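Side-chain contacts in autophagy protein 5 (Saccharomyces cerevisiae, PDB 2DYO), which is conjugated to Atg12 and is required for autophagic vesicle formation, the cytoplasm-to-vacuole pathway, mitophagy and nucleophagy: residues L48-P53 with K175-V180; P83-W86 with V92-D95; I207-S210 with F216-S219; G237-V242 with I282-I287. One frame throughout, in Å; residues are numbered along the deposited sequence.

Contact 1. Residues L48-P53 with K175-V180; sequences LVNYMP and KFWGSV
Asn-50 and Trp-177 meet in a small, buried contact between an amide and the edge of an aromatic ring, where the first ubiquitin-like domain faces the helical bundle region. Asn-50 belongs to the 3-10 turn that leads into helix 52-59, and Trp-177 to helix 170-182. The two side chains approach from opposite directions, and both arms of the amide reach the benzo end of the indole: ND2 lies 3.6 Å from Trp-177 CZ2, and OD1 lies 3.7 Å from Trp-177 CH2. Because the nitrogen sits near the ring plane at the rim, this is not an N-H bond to the pi cloud. The amide is turned 70° from the indole, and no hydrogen bond joins the segments. CG of Trp-177 runs anti to the backbone N (chi1 171°), which swings the long indole off its helix towards the amide. Val-180, one turn further along the same helix, places its CB 4.3 Å above one face of that ring, offset towards the rim, and is likely to restrict the tilt of the indole. Its CG1 is also the second point of contact, 4.3 Å from OD1 of Asn-50. Ala-143 of helix 142-159 touches both Asn-50 and Trp-177, and Trp-147 meets the indole as well. The backbone of Asn-50 forms hydrogen bonds with the chain of another protein, so the residue has neighbours on two fronts. In this chain the contact is one point where the ubiquitin-like UblA domain meets the alpha-helical bundle region, the two parts that adjoin in ATG5.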
# COMPACT_ATOMS: atom_id res chain seq x y z
N LEU A 48 -3.61 -6.20 1.90
CA LEU A 48 -4.69 -6.68 2.75
C LEU A 48 -4.85 -8.19 2.63
O LEU A 48 -5.24 -8.87 3.57
CB LEU A 48 -6.02 -5.99 2.35
CG LEU A 48 -6.17 -4.50 2.68
CD1 LEU A 48 -7.45 -3.97 2.04
CD2 LEU A 48 -6.20 -4.30 4.18
N VAL A 49 -4.56 -8.70 1.44
CA VAL A 49 -4.67 -10.12 1.17
C VAL A 49 -3.75 -11.00 2.03
O VAL A 49 -3.97 -12.20 2.18
CB VAL A 49 -4.44 -10.37 -0.33
CG1 VAL A 49 -3.01 -10.76 -0.61
CG2 VAL A 49 -5.45 -11.38 -0.85
N ASN A 50 -2.73 -10.39 2.63
CA ASN A 50 -1.83 -11.14 3.50
C ASN A 50 -2.53 -11.52 4.81
O ASN A 50 -1.96 -12.23 5.65
CB ASN A 50 -0.58 -10.32 3.81
CG ASN A 50 0.35 -10.24 2.62
OD1 ASN A 50 1.26 -9.42 2.56
ND2 ASN A 50 0.12 -11.12 1.65
N TYR A 51 -3.77 -11.07 4.98
CA TYR A 51 -4.52 -11.38 6.19
C TYR A 51 -5.66 -12.37 5.98
O TYR A 51 -6.48 -12.58 6.88
CB TYR A 51 -5.04 -10.08 6.82
CG TYR A 51 -3.89 -9.17 7.21
CD1 TYR A 51 -3.26 -8.38 6.26
CD2 TYR A 51 -3.35 -9.22 8.49
CE1 TYR A 51 -2.09 -7.68 6.57
CE2 TYR A 51 -2.19 -8.53 8.81
CZ TYR A 51 -1.56 -7.76 7.84
OH TYR A 51 -0.38 -7.12 8.14
N MET A 52 -5.71 -13.01 4.82
CA MET A 52 -6.76 -14.00 4.56
C MET A 52 -6.63 -15.21 5.48
O MET A 52 -7.63 -15.73 5.97
CB MET A 52 -6.72 -14.45 3.10
CG MET A 52 -7.19 -13.38 2.13
SD MET A 52 -8.69 -12.55 2.70
CE MET A 52 -9.87 -13.89 2.70
N PRO A 53 -5.39 -15.68 5.73
CA PRO A 53 -5.21 -16.84 6.61
C PRO A 53 -5.80 -16.55 7.99
O PRO A 53 -6.48 -17.39 8.59
CB PRO A 53 -3.70 -17.01 6.65
CG PRO A 53 -3.28 -16.57 5.28
CD PRO A 53 -4.11 -15.32 5.09
N LYS A 175 13.06 -14.89 -0.15
CA LYS A 175 13.47 -14.20 1.06
C LYS A 175 13.01 -12.74 1.00
O LYS A 175 12.66 -12.13 2.01
CB LYS A 175 15.00 -14.26 1.18
CG LYS A 175 15.59 -13.66 2.45
CD LYS A 175 17.12 -13.68 2.36
CE LYS A 175 17.79 -13.18 3.62
NZ LYS A 175 19.27 -13.18 3.49
N PHE A 176 13.01 -12.18 -0.21
CA PHE A 176 12.59 -10.80 -0.43
C PHE A 176 11.11 -10.69 -0.03
O PHE A 176 10.76 -9.88 0.82
CB PHE A 176 12.81 -10.43 -1.90
CG PHE A 176 12.67 -8.96 -2.20
CD1 PHE A 176 12.86 -8.00 -1.21
CD2 PHE A 176 12.36 -8.53 -3.49
CE1 PHE A 176 12.74 -6.64 -1.50
CE2 PHE A 176 12.24 -7.17 -3.79
CZ PHE A 176 12.43 -6.23 -2.80
N TRP A 177 10.26 -11.53 -0.62
CA TRP A 177 8.84 -11.52 -0.29
C TRP A 177 8.64 -11.85 1.18
O TRP A 177 7.80 -11.25 1.86
CB TRP A 177 8.08 -12.55 -1.12
CG TRP A 177 6.65 -12.73 -0.66
CD1 TRP A 177 6.10 -13.85 -0.09
CD2 TRP A 177 5.60 -11.76 -0.71
NE1 TRP A 177 4.78 -13.63 0.22
CE2 TRP A 177 4.45 -12.35 -0.15
CE3 TRP A 177 5.53 -10.44 -1.17
CZ2 TRP A 177 3.23 -11.66 -0.04
CZ3 TRP A 177 4.32 -9.76 -1.06
CH2 TRP A 177 3.19 -10.37 -0.50
N GLY A 178 9.42 -12.81 1.67
CA GLY A 178 9.32 -13.22 3.05
C GLY A 178 9.46 -12.09 4.05
O GLY A 178 8.76 -12.07 5.06
N SER A 179 10.37 -11.16 3.77
CA SER A 179 10.60 -10.03 4.66
C SER A 179 9.34 -9.18 4.83
O SER A 179 9.17 -8.53 5.85
CB SER A 179 11.73 -9.15 4.12
OG SER A 179 11.34 -8.53 2.91
N VAL A 180 8.48 -9.18 3.82
CA VAL A 180 7.24 -8.41 3.88
C VAL A 180 6.29 -8.98 4.93
O VAL A 180 5.57 -8.24 5.61
CB VAL A 180 6.50 -8.40 2.53
CG1 VAL A 180 5.20 -7.60 2.65
CG2 VAL A 180 7.39 -7.79 1.44

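Contact 2. Residues P83-W86 with V92-D95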
# COMPACT_ATOMS: atom_id res chain seq x y z
N PRO A 83 -15.99 -1.18 -3.83
CA PRO A 83 -14.90 -2.15 -4.01
C PRO A 83 -13.53 -1.49 -3.86
O PRO A 83 -13.29 -0.41 -4.39
CB PRO A 83 -15.15 -2.67 -5.42
CG PRO A 83 -16.65 -2.65 -5.51
CD PRO A 83 -16.98 -1.30 -4.91
N ILE A 84 -12.65 -2.16 -3.13
CA ILE A 84 -11.30 -1.65 -2.90
C ILE A 84 -10.29 -2.73 -3.33
O ILE A 84 -10.31 -3.85 -2.82
CB ILE A 84 -11.12 -1.25 -1.41
CG1 ILE A 84 -9.69 -0.76 -1.15
CG2 ILE A 84 -11.46 -2.42 -0.51
CD1 ILE A 84 -9.47 -0.30 0.28
N PRO A 85 -9.39 -2.39 -4.28
CA PRO A 85 -8.36 -3.30 -4.82
C PRO A 85 -7.33 -3.75 -3.79
O PRO A 85 -6.70 -2.93 -3.13
CB PRO A 85 -7.70 -2.46 -5.92
CG PRO A 85 -8.64 -1.31 -6.15
CD PRO A 85 -9.20 -1.03 -4.80
N TRP A 86 -7.13 -5.06 -3.66
CA TRP A 86 -6.14 -5.53 -2.70
C TRP A 86 -4.72 -5.38 -3.22
O TRP A 86 -3.77 -5.36 -2.44
CB TRP A 86 -6.38 -7.01 -2.32
CG TRP A 86 -6.14 -7.99 -3.43
CD1 TRP A 86 -7.09 -8.58 -4.22
CD2 TRP A 86 -4.87 -8.43 -3.93
NE1 TRP A 86 -6.49 -9.36 -5.19
CE2 TRP A 86 -5.13 -9.29 -5.03
CE3 TRP A 86 -3.54 -8.19 -3.56
CZ2 TRP A 86 -4.11 -9.90 -5.76
CZ3 TRP A 86 -2.52 -8.80 -4.29
CH2 TRP A 86 -2.81 -9.65 -5.38
N VAL A 92 -1.27 3.14 0.48
CA VAL A 92 -1.70 3.82 -0.74
C VAL A 92 -3.22 3.82 -0.81
O VAL A 92 -3.84 4.81 -1.24
CB VAL A 92 -1.10 3.13 -1.99
CG1 VAL A 92 -1.69 3.73 -3.27
CG2 VAL A 92 0.43 3.33 -2.00
N LEU A 93 -3.84 2.72 -0.40
CA LEU A 93 -5.30 2.64 -0.39
C LEU A 93 -5.80 3.66 0.63
O LEU A 93 -6.77 4.38 0.38
CB LEU A 93 -5.76 1.24 0.01
CG LEU A 93 -5.55 0.10 -1.00
CD1 LEU A 93 -5.96 -1.23 -0.37
CD2 LEU A 93 -6.37 0.36 -2.25
N PHE A 94 -5.12 3.72 1.77
CA PHE A 94 -5.50 4.64 2.84
C PHE A 94 -5.42 6.09 2.38
O PHE A 94 -6.36 6.86 2.60
CB PHE A 94 -4.58 4.46 4.06
CG PHE A 94 -4.96 5.32 5.23
CD1 PHE A 94 -6.01 4.97 6.07
CD2 PHE A 94 -4.27 6.50 5.48
CE1 PHE A 94 -6.37 5.78 7.15
CE2 PHE A 94 -4.62 7.32 6.56
CZ PHE A 94 -5.67 6.96 7.39
N ASP A 95 -4.31 6.46 1.76
CA ASP A 95 -4.13 7.83 1.28
C ASP A 95 -5.23 8.21 0.30
O ASP A 95 -5.72 9.33 0.31
CB ASP A 95 -2.77 7.99 0.59
CG ASP A 95 -1.61 7.92 1.56
OD1 ASP A 95 -1.86 7.80 2.78
OD2 ASP A 95 -0.44 7.99 1.11
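Ile-84 reaches Leu-93 with a fully extended chain: CG1 stands trans to the backbone N (chi1 178°) and CD1 continues the zigzag (chi2 177°), so the whole arm projects at the helix. Leu-93 answers with CG beside its own backbone N (chi1 -71°), which carries its two methyls out to Ile-84 and Pro-85. The two arms meet at a slant. CG1 of Ile-84 lies 3.7 Å from CD2 of Leu-93, while the terminal CD1 of Ile-84 slides past the other branch, 3.7 Å from CD1 of Leu-93, and comes within 4.0 Å of CB of Leu-93. The forked end of the leucine also straddles a backbone carbonyl: Pro-85 O is 3.3 Å from Leu-93 CD1 and 3.4 Å from Leu-93 CD2. The pyrrolidine ring adds a looser touch, with CD of Pro-85 4.1 Å from CD2 of Leu-93. This packing lies within the beta-grasp architecture of the UblA domain, where edge strand 82-84 is followed by helix 90-98 on the way to strand 118-126 in the middle of the sheet. Cutting Leu-93 back to an alanine removes the whole fork and would probably leave a gap between the Ile-84 arm and the Pro-85 carbonyl, with the isoleucine tip freer to turn. On the sheet side, Ile-84 pairs with Phe-77 through backbone hydrogen bonds and also packs on its side chain. The helix has polar ties of its own, with Asp-95 forming a salt bridge to Arg-44 and accepting a hydrogen bond from the backbone of Gly-257.

Contact 3. Residues I207-S210 with F216-S219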
# COMPACT_ATOMS: atom_id res chain seq x y z
N ILE A 207 0.26 7.78 -10.38
CA ILE A 207 -0.47 8.95 -9.88
C ILE A 207 -1.94 8.62 -9.79
O ILE A 207 -2.53 8.15 -10.76
CB ILE A 207 -0.29 10.15 -10.82
CG1 ILE A 207 1.20 10.48 -10.97
CG2 ILE A 207 -1.04 11.36 -10.26
CD1 ILE A 207 1.50 11.58 -11.99
N GLN A 208 -2.54 8.86 -8.64
CA GLN A 208 -3.96 8.57 -8.44
C GLN A 208 -4.68 9.71 -7.76
O GLN A 208 -4.05 10.57 -7.14
CB GLN A 208 -4.12 7.30 -7.58
CG GLN A 208 -3.70 7.50 -6.11
CD GLN A 208 -3.93 6.27 -5.25
OE1 GLN A 208 -4.35 5.22 -5.74
NE2 GLN A 208 -3.64 6.38 -3.96
N THR A 209 -6.00 9.74 -7.89
CA THR A 209 -6.83 10.74 -7.23
C THR A 209 -7.56 9.99 -6.12
O THR A 209 -7.02 9.04 -5.55
CB THR A 209 -7.84 11.40 -8.19
OG1 THR A 209 -8.62 10.39 -8.84
CG2 THR A 209 -7.12 12.26 -9.23
N SER A 210 -8.80 10.38 -5.82
CA SER A 210 -9.55 9.71 -4.76
C SER A 210 -10.57 8.66 -5.21
O SER A 210 -11.19 8.78 -6.27
CB SER A 210 -10.28 10.76 -3.91
OG SER A 210 -11.12 10.14 -2.95
N PHE A 216 -12.56 8.85 -9.74
CA PHE A 216 -11.22 8.32 -9.54
C PHE A 216 -10.46 8.01 -10.83
O PHE A 216 -11.04 7.51 -11.80
CB PHE A 216 -11.28 7.04 -8.70
CG PHE A 216 -9.95 6.36 -8.50
CD1 PHE A 216 -9.03 6.87 -7.59
CD2 PHE A 216 -9.62 5.23 -9.23
CE1 PHE A 216 -7.79 6.24 -7.40
CE2 PHE A 216 -8.39 4.60 -9.06
CZ PHE A 216 -7.47 5.11 -8.14
N ARG A 217 -9.17 8.32 -10.85
CA ARG A 217 -8.34 8.01 -12.00
C ARG A 217 -6.92 7.70 -11.55
O ARG A 217 -6.47 8.14 -10.49
CB ARG A 217 -8.35 9.14 -13.03
CG ARG A 217 -7.64 10.40 -12.62
CD ARG A 217 -8.51 11.61 -12.90
NE ARG A 217 -7.78 12.65 -13.61
CZ ARG A 217 -8.20 13.90 -13.75
NH1 ARG A 217 -7.46 14.77 -14.42
NH2 ARG A 217 -9.36 14.29 -13.22
N ILE A 218 -6.22 6.93 -12.37
CA ILE A 218 -4.87 6.50 -12.07
C ILE A 218 -4.06 6.48 -13.37
O ILE A 218 -4.59 6.14 -14.44
CB ILE A 218 -4.92 5.11 -11.43
CG1 ILE A 218 -3.51 4.58 -11.14
CG2 ILE A 218 -5.70 4.17 -12.33
CD1 ILE A 218 -3.53 3.36 -10.23
N SER A 219 -2.80 6.87 -13.29
CA SER A 219 -1.95 6.90 -14.46
C SER A 219 -0.52 6.54 -14.09
O SER A 219 -0.13 6.63 -12.92
CB SER A 219 -1.98 8.30 -15.08
OG SER A 219 -1.45 9.25 -14.17
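Ile-207 and Ser-219 form the hydrogen-bonded antiparallel pair of a beta hairpin at the edge of the UblB sheet. Ile-207 N gives a nearly straight bond to Ser-219 O (2.8 Å, 171°), and Ser-219 N returns one of 2.8 Å to Ile-207 O. Two residues on, Thr-209 N reaches Arg-217 O at 3.1 Å, but the return bond changes acceptor: Arg-217 N donates to Thr-209 OG1 at 2.9 Å. With chi1 at 53° the hydroxyl is tucked over its own backbone, where it can take the place of a carbonyl. Thr-209 O is buried without a hydrogen-bond partner, its near neighbour being Phe-216 CE1 at the ring edge, 3.4 Å away. Ser-210 O also lies at that edge, 3.2 Å from Phe-216 CD1. A serine in place of Phe-216 would probably strip both carbonyls of their aromatic C-H neighbours and leave Arg-211 without its cation-pi mate. The remaining polar ends find partners beyond the paired segments: Gln-208 NE2 at Thr-283 OG1 and Val-92 O, Arg-217 NH1 at Asp-241, and Ser-210 OG at Thr-212 N. The chemistry implies a hairpin that keeps its backbone pairing beyond the regular strands by borrowing a side-chain acceptor.

Contact 4. Residues G237-V242 with I282-I287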
# COMPACT_ATOMS: atom_id res chain seq x y z
N GLY A 237 3.30 18.64 -15.92
CA GLY A 237 2.58 18.26 -17.12
C GLY A 237 2.00 16.85 -17.05
O GLY A 237 1.07 16.52 -17.78
N ASP A 238 2.55 16.03 -16.16
CA ASP A 238 2.08 14.66 -15.98
C ASP A 238 1.10 14.60 -14.82
O ASP A 238 0.25 13.71 -14.74
CB ASP A 238 3.25 13.72 -15.69
CG ASP A 238 4.19 13.58 -16.85
OD1 ASP A 238 5.40 13.84 -16.66
OD2 ASP A 238 3.74 13.21 -17.95
N ILE A 239 1.21 15.57 -13.92
CA ILE A 239 0.35 15.62 -12.75
C ILE A 239 -0.97 16.32 -12.99
O ILE A 239 -2.02 15.81 -12.62
CB ILE A 239 1.08 16.28 -11.58
CG1 ILE A 239 2.32 15.45 -11.21
CG2 ILE A 239 0.14 16.44 -10.39
CD1 ILE A 239 3.19 16.06 -10.13
N LEU A 240 -0.93 17.50 -13.60
CA LEU A 240 -2.14 18.26 -13.86
C LEU A 240 -2.81 17.76 -15.14
O LEU A 240 -2.15 17.22 -16.02
CB LEU A 240 -1.82 19.75 -13.98
CG LEU A 240 -1.03 20.36 -12.81
CD1 LEU A 240 -0.78 21.83 -13.08
CD2 LEU A 240 -1.79 20.17 -11.50
N ASP A 241 -4.13 17.93 -15.22
CA ASP A 241 -4.84 17.49 -16.41
C ASP A 241 -5.13 18.66 -17.34
O ASP A 241 -4.93 19.83 -16.98
CB ASP A 241 -6.16 16.79 -16.04
CG ASP A 241 -7.09 17.67 -15.22
OD1 ASP A 241 -7.12 18.89 -15.44
OD2 ASP A 241 -7.82 17.12 -14.37
N VAL A 242 -5.60 18.33 -18.54
CA VAL A 242 -5.91 19.34 -19.55
C VAL A 242 -6.71 20.49 -18.97
O VAL A 242 -6.44 21.65 -19.26
CB VAL A 242 -6.70 18.72 -20.71
CG1 VAL A 242 -7.07 19.80 -21.71
CG2 VAL A 242 -5.87 17.63 -21.38
N ILE A 282 1.75 8.73 -5.74
CA ILE A 282 1.35 10.03 -5.23
C ILE A 282 -0.16 10.11 -5.37
O ILE A 282 -0.75 9.56 -6.32
CB ILE A 282 2.04 11.22 -5.95
CG1 ILE A 282 1.76 11.20 -7.44
CG2 ILE A 282 3.55 11.17 -5.68
CD1 ILE A 282 2.52 12.29 -8.18
N THR A 283 -0.78 10.74 -4.39
CA THR A 283 -2.23 10.89 -4.38
C THR A 283 -2.54 12.38 -4.47
O THR A 283 -2.06 13.17 -3.66
CB THR A 283 -2.82 10.30 -3.08
OG1 THR A 283 -2.51 8.90 -3.03
CG2 THR A 283 -4.33 10.50 -3.04
N LEU A 284 -3.33 12.75 -5.47
CA LEU A 284 -3.69 14.15 -5.66
C LEU A 284 -5.00 14.45 -4.95
O LEU A 284 -6.00 13.78 -5.18
CB LEU A 284 -3.83 14.45 -7.15
CG LEU A 284 -2.63 14.06 -8.01
CD1 LEU A 284 -2.93 14.38 -9.47
CD2 LEU A 284 -1.38 14.81 -7.54
N VAL A 285 -4.99 15.46 -4.09
CA VAL A 285 -6.19 15.84 -3.36
C VAL A 285 -6.46 17.34 -3.51
O VAL A 285 -5.53 18.15 -3.50
CB VAL A 285 -6.08 15.49 -1.86
CG1 VAL A 285 -5.68 14.02 -1.70
CG2 VAL A 285 -5.06 16.39 -1.21
N PRO A 286 -7.73 17.72 -3.68
CA PRO A 286 -8.04 19.14 -3.82
C PRO A 286 -7.73 19.90 -2.53
O PRO A 286 -8.01 19.39 -1.44
CB PRO A 286 -9.53 19.13 -4.15
CG PRO A 286 -9.68 17.84 -4.91
CD PRO A 286 -8.88 16.89 -4.07
N ILE A 287 -7.16 21.09 -2.65
CA ILE A 287 -6.85 21.89 -1.47
C ILE A 287 -8.09 22.64 -1.02
O ILE A 287 -8.46 22.60 0.15
CB ILE A 287 -5.72 22.91 -1.73
CG1 ILE A 287 -4.42 22.19 -2.09
CG2 ILE A 287 -5.50 23.76 -0.48
CD1 ILE A 287 -3.27 23.13 -2.39
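Apolar packing carries this contact, and Ile-239 is at its centre. Its CG2 methyl lies 3.6 Å from CD2 of Leu-284 and 3.8 Å from CD1 of Leu-284, so a single methyl fits against the fork of the leucine while the two side chains pass at an angle. The torsion of Ile-239 divides the work: with chi1 at -62°, CG2 is trans to the backbone N and meets Leu-284, whereas the longer branch, CG1 with its CD1, heads towards Ile-282. There the two CD1 methyls, of Ile-239 and of Ile-282, come to 4.3 Å, a looser touch than the one at Leu-284. Ile-207 of strand 205-208 packs on all three of these side chains.

A second kind of contact is between methyl and backbone. CD1 of Leu-284 rests 3.6 Å from the carbonyl oxygen of Ile-239, at the last residue of helix 236-239, so the leucine meets main chain as well as side chain. In the UblB domain, whose sheet has the strand order 2-1-5-3-4 of a ubiquitin-like beta-grasp fold, this short helix lies in the connection between strands 218-219 and 251-255. It rests on strand 280-286, which runs through the middle of the sheet. Trp-262 adds to the packing around Ile-239, and Val-251 to that around Leu-284.

No hydrogen bond joins the two segments; both bond to neighbouring parts of the domain. Leaving the helix, Asp-241 gives its backbone N to Glu-244 OE2. On the strand, Thr-283 pairs through its backbone with Ile-254, and Ile-282 bonds to Ile-206 on the other flank.

The contacts are spread across the molecule, with the centres of contacts 1 and 4 about 31 Å apart. Contact 2 is nested within the loop closed by contact 1, and the two touch where Leu-48 CD1 meets Leu-93 CD1 at 3.9 Å. Contact 2 in UblA and contact 3 in UblB, centres about 11 Å apart, meet where Val-92 O lies 3.1 Å from Gln-208 NE2, a probable hydrogen bond between the two domains. Contacts 3 and 4 are closer, at about 8 Å between centres, and share a sheet: Gln-208 O lies 2.8 Å from Leu-284 N. Lys-152, the Atg12 attachment point, unconjugated here, lies on helix 142-159, which borders contact 1.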